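Local coordinates for coenzyme Q-binding protein COQ10 START domain-containing protein (Thermus thermophilus, PDB 2D4R) that is of unknown function but, as a putative member of the START-domain superfamily, may bind and carry a lipid or a related hydrophobic ligand, at residues A[14-24]-A[66-74]. Residues are numbered along the deposited sequence; the frame is centred on the assembly and turned at random.
Sequences PERVYRLAKDL and EEWDDENLR
In the helix-grip fold of the Bet v 1-like clan, Y18 of the short helix 14-22 reaches across to the beta hairpin formed by strands 58-69 and 74-82, where it meets W68, D70 and L73. Its CG lies anti to the backbone N (chi1 168°), which sends the ring off the helix toward the hairpin turn. There Y18 OH donates to D70 OD2 at 3.0 Å; OD2 lies near the plane of the ring, at its edge, whereas the hydroxyl meets the carboxylate from above its plane. A tyrosine suits this place because its flat sides are apolar and its end is polar: L73 CA packs over one face, 3.9 Å from the Y18 ring centroid, and L73 CD2 touches Y18 CG at 3.4 Å. The six-membered ring of W68 turns an edge toward the Y18 face in an offset edge-to-face stack, planes 82° apart. A phenylalanine here would keep the ring packing but would probably deprive D70 of its hydroxyl partner and leave the carboxylate freer to turn.

The turn itself contains a G1 beta bulge, in which L73 and R74 both face D69, with L73 in left-handed backbone geometry; D69 OD1 also accepts from N72 N in an Asx motif. L73 CD1 then meets P14 CB at 3.5 Å, at the start of the helix.

One turn beyond Y18, the extended chain of K22 serves two partners. Its CG sits over the W68 six-membered ring, 3.7 Å from the centroid, while K22 NZ forms a salt bridge with D70 OD2 at 3.3 Å, its hydrogen bond weak, at the oxygen that also receives the phenol. Long and apolar up to its charged end, lysine fits both tasks. At the start of helix 24-27, L24 CD2 approaches the W68 edge, and L24 CD1 rests 3.5 Å from E66 OE1, which S49 and T47 hydrogen-bond.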
loop_
_atom_site.group_PDB
_atom_site.type_symbol
_atom_site.label_atom_id
_atom_site.label_comp_id
_atom_site.label_asym_id
_atom_site.label_seq_id
_atom_site.Cartn_x
_atom_site.Cartn_y
_atom_site.Cartn_z
ATOM N N PRO A 14 -4.424 -17.143 -0.100
ATOM C CA PRO A 14 -4.988 -15.802 -0.255
ATOM C C PRO A 14 -5.616 -15.246 1.012
ATOM O O PRO A 14 -5.426 -14.083 1.345
ATOM C CB PRO A 14 -6.008 -15.966 -1.384
ATOM C CG PRO A 14 -5.502 -17.139 -2.175
ATOM C CD PRO A 14 -4.875 -18.060 -1.165
ATOM N N GLU A 15 -6.368 -16.074 1.719
ATOM C CA GLU A 15 -7.065 -15.594 2.903
ATOM C C GLU A 15 -6.057 -15.144 3.954
ATOM O O GLU A 15 -6.288 -14.174 4.679
ATOM C CB GLU A 15 -7.967 -16.686 3.486
ATOM C CG GLU A 15 -8.752 -16.206 4.710
ATOM C CD GLU A 15 -10.194 -16.688 4.732
ATOM O OE1 GLU A 15 -10.445 -17.861 4.367
ATOM O OE2 GLU A 15 -11.077 -15.891 5.122
ATOM N N ARG A 16 -4.935 -15.853 4.030
ATOM C CA ARG A 16 -3.918 -15.550 5.025
ATOM C C ARG A 16 -3.147 -14.296 4.618
ATOM O O ARG A 16 -2.917 -13.416 5.438
ATOM C CB ARG A 16 -2.962 -16.734 5.179
ATOM C CG ARG A 16 -1.887 -16.570 6.263
ATOM C CD ARG A 16 -1.090 -17.879 6.425
ATOM N NE ARG A 16 -1.993 -19.026 6.505
ATOM C CZ ARG A 16 -1.677 -20.273 6.166
ATOM N NH1 ARG A 16 -2.581 -21.232 6.287
ATOM N NH2 ARG A 16 -0.465 -20.568 5.709
ATOM N N VAL A 17 -2.763 -14.211 3.349
ATOM C CA VAL A 17 -2.064 -13.034 2.847
ATOM C C VAL A 17 -2.961 -11.800 2.988
ATOM O O VAL A 17 -2.509 -10.730 3.395
ATOM C CB VAL A 17 -1.651 -13.221 1.360
ATOM C CG1 VAL A 17 -0.870 -11.997 0.856
ATOM C CG2 VAL A 17 -0.802 -14.492 1.214
ATOM N N TYR A 18 -4.242 -11.966 2.679
ATOM C CA TYR A 18 -5.191 -10.883 2.800
ATOM C C TYR A 18 -5.268 -10.402 4.246
ATOM O O TYR A 18 -5.228 -9.200 4.499
ATOM C CB TYR A 18 -6.566 -11.345 2.316
ATOM C CG TYR A 18 -7.705 -10.403 2.644
ATOM C CD1 TYR A 18 -8.506 -10.614 3.761
ATOM C CD2 TYR A 18 -7.997 -9.316 1.824
ATOM C CE1 TYR A 18 -9.574 -9.768 4.051
ATOM C CE2 TYR A 18 -9.058 -8.466 2.106
ATOM C CZ TYR A 18 -9.841 -8.697 3.216
ATOM O OH TYR A 18 -10.896 -7.862 3.495
ATOM N N ARG A 19 -5.372 -11.330 5.197
ATOM C CA ARG A 19 -5.564 -10.950 6.607
ATOM C C ARG A 19 -4.340 -10.260 7.195
ATOM O O ARG A 19 -4.462 -9.352 8.004
ATOM C CB ARG A 19 -5.908 -12.166 7.475
ATOM C CG ARG A 19 -7.399 -12.336 7.799
ATOM C CD ARG A 19 -7.967 -11.145 8.593
ATOM N NE ARG A 19 -8.316 -11.481 9.979
ATOM C CZ ARG A 19 -8.989 -10.680 10.809
ATOM N NH1 ARG A 19 -9.254 -11.080 12.047
ATOM N NH2 ARG A 19 -9.401 -9.484 10.406
ATOM N N LEU A 20 -3.161 -10.704 6.783
ATOM C CA LEU A 20 -1.918 -10.099 7.231
ATOM C C LEU A 20 -1.690 -8.710 6.647
ATOM O O LEU A 20 -1.027 -7.874 7.264
ATOM C CB LEU A 20 -0.744 -11.000 6.869
ATOM C CG LEU A 20 -0.662 -12.272 7.700
ATOM C CD1 LEU A 20 0.348 -13.224 7.079
ATOM C CD2 LEU A 20 -0.281 -11.897 9.132
ATOM N N ALA A 21 -2.233 -8.456 5.461
ATOM C CA ALA A 21 -2.132 -7.122 4.869
ATOM C C ALA A 21 -3.124 -6.161 5.523
ATOM O O ALA A 21 -2.925 -4.946 5.530
ATOM C CB ALA A 21 -2.383 -7.197 3.388
ATOM N N LYS A 22 -4.191 -6.716 6.084
ATOM C CA LYS A 22 -5.250 -5.915 6.678
ATOM C C LYS A 22 -4.829 -5.382 8.037
ATOM O O LYS A 22 -5.268 -4.316 8.461
ATOM C CB LYS A 22 -6.519 -6.750 6.818
ATOM C CG LYS A 22 -7.687 -5.997 7.411
ATOM C CD LYS A 22 -8.835 -6.935 7.686
ATOM C CE LYS A 22 -9.895 -6.266 8.528
ATOM N NZ LYS A 22 -11.087 -7.141 8.639
ATOM N N ASP A 23 -3.974 -6.134 8.719
ATOM C CA ASP A 23 -3.391 -5.690 9.978
ATOM C C ASP A 23 -2.217 -4.788 9.652
ATOM O O ASP A 23 -1.052 -5.214 9.727
ATOM C CB ASP A 23 -2.909 -6.890 10.795
ATOM C CG ASP A 23 -2.094 -6.478 12.019
ATOM O OD1 ASP A 23 -2.247 -5.335 12.491
ATOM O OD2 ASP A 23 -1.304 -7.308 12.505
ATOM N N LEU A 24 -2.539 -3.547 9.286
ATOM C CA LEU A 24 -1.545 -2.607 8.788
ATOM C C LEU A 24 -0.447 -2.375 9.818
ATOM O O LEU A 24 0.728 -2.259 9.474
ATOM C CB LEU A 24 -2.202 -1.272 8.445
ATOM C CG LEU A 24 -3.313 -1.300 7.400
ATOM C CD1 LEU A 24 -3.962 0.075 7.276
ATOM C CD2 LEU A 24 -2.730 -1.727 6.097
ATOM N N GLU A 66 -9.233 2.968 3.969
ATOM C CA GLU A 66 -9.342 1.701 3.264
ATOM C C GLU A 66 -10.639 0.977 3.586
ATOM O O GLU A 66 -11.062 0.891 4.739
ATOM C CB GLU A 66 -8.138 0.796 3.566
ATOM C CG GLU A 66 -7.662 0.814 4.991
ATOM C CD GLU A 66 -6.479 1.736 5.187
ATOM O OE1 GLU A 66 -6.377 2.356 6.265
ATOM O OE2 GLU A 66 -5.648 1.841 4.259
ATOM N N GLU A 67 -11.276 0.476 2.535
ATOM C CA GLU A 67 -12.481 -0.323 2.658
ATOM C C GLU A 67 -12.066 -1.754 2.374
ATOM O O GLU A 67 -11.489 -2.047 1.311
ATOM C CB GLU A 67 -13.524 0.139 1.638
ATOM C CG GLU A 67 -14.926 -0.391 1.871
ATOM C CD GLU A 67 -15.857 -0.113 0.696
ATOM O OE1 GLU A 67 -15.421 -0.263 -0.473
ATOM O OE2 GLU A 67 -17.025 0.256 0.942
ATOM N N TRP A 68 -12.352 -2.632 3.335
ATOM C CA TRP A 68 -11.918 -4.019 3.286
ATOM C C TRP A 68 -13.074 -4.919 2.867
ATOM O O TRP A 68 -14.154 -4.881 3.463
ATOM C CB TRP A 68 -11.378 -4.443 4.660
ATOM C CG TRP A 68 -10.105 -3.722 5.053
ATOM C CD1 TRP A 68 -9.991 -2.669 5.910
ATOM C CD2 TRP A 68 -8.781 -3.985 4.567
ATOM N NE1 TRP A 68 -8.685 -2.253 5.990
ATOM C CE2 TRP A 68 -7.918 -3.042 5.177
ATOM C CE3 TRP A 68 -8.236 -4.924 3.672
ATOM C CZ2 TRP A 68 -6.539 -3.009 4.925
ATOM C CZ3 TRP A 68 -6.861 -4.890 3.420
ATOM C CH2 TRP A 68 -6.030 -3.934 4.049
ATOM N N ASP A 69 -12.840 -5.722 1.835
ATOM C CA ASP A 69 -13.823 -6.676 1.380
ATOM C C ASP A 69 -13.414 -8.103 1.781
ATOM O O ASP A 69 -12.740 -8.811 1.027
ATOM C CB ASP A 69 -13.973 -6.562 -0.132
ATOM C CG ASP A 69 -15.095 -7.403 -0.661
ATOM O OD1 ASP A 69 -15.505 -8.352 0.038
ATOM O OD2 ASP A 69 -15.567 -7.121 -1.777
ATOM N N ASP A 70 -13.835 -8.511 2.974
ATOM C CA ASP A 70 -13.448 -9.795 3.548
ATOM C C ASP A 70 -13.923 -10.955 2.686
ATOM O O ASP A 70 -13.213 -11.937 2.516
ATOM C CB ASP A 70 -14.033 -9.943 4.961
ATOM C CG ASP A 70 -13.475 -8.922 5.948
ATOM O OD1 ASP A 70 -14.282 -8.268 6.650
ATOM O OD2 ASP A 70 -12.236 -8.774 6.027
ATOM N N GLU A 71 -15.127 -10.841 2.144
ATOM C CA GLU A 71 -15.695 -11.892 1.302
ATOM C C GLU A 71 -14.805 -12.244 0.116
ATOM O O GLU A 71 -14.469 -13.407 -0.098
ATOM C CB GLU A 71 -17.064 -11.457 0.785
ATOM C CG GLU A 71 -18.204 -11.896 1.650
ATOM C CD GLU A 71 -18.885 -13.103 1.073
ATOM O OE1 GLU A 71 -19.606 -12.937 0.065
ATOM O OE2 GLU A 71 -18.695 -14.212 1.613
ATOM N N ASN A 72 -14.421 -11.230 -0.650
ATOM C CA ASN A 72 -13.712 -11.451 -1.902
ATOM C C ASN A 72 -12.214 -11.165 -1.824
ATOM O O ASN A 72 -11.537 -11.122 -2.851
ATOM C CB ASN A 72 -14.344 -10.603 -3.007
ATOM C CG ASN A 72 -15.810 -10.948 -3.243
ATOM O OD1 ASN A 72 -16.410 -11.713 -2.488
ATOM N ND2 ASN A 72 -16.388 -10.384 -4.295
ATOM N N LEU A 73 -11.699 -10.961 -0.615
ATOM C CA LEU A 73 -10.261 -10.749 -0.410
ATOM C C LEU A 73 -9.697 -9.606 -1.253
ATOM O O LEU A 73 -8.674 -9.772 -1.935
ATOM C CB LEU A 73 -9.489 -12.027 -0.730
ATOM C CG LEU A 73 -9.824 -13.272 0.088
ATOM C CD1 LEU A 73 -8.974 -14.445 -0.401
ATOM C CD2 LEU A 73 -9.576 -13.005 1.553
ATOM N N ARG A 74 -10.380 -8.462 -1.217
ATOM C CA ARG A 74 -9.938 -7.247 -1.902
ATOM C C ARG A 74 -10.088 -6.064 -0.948
ATOM O O ARG A 74 -10.829 -6.128 0.033
ATOM C CB ARG A 74 -10.789 -6.923 -3.138
ATOM C CG ARG A 74 -11.260 -8.045 -4.028
ATOM C CD ARG A 74 -11.820 -7.406 -5.308
ATOM N NE ARG A 74 -12.633 -8.317 -6.106
ATOM C CZ ARG A 74 -13.932 -8.161 -6.346
ATOM N NH1 ARG A 74 -14.590 -7.118 -5.850
ATOM N NH2 ARG A 74 -14.576 -9.052 -7.085
#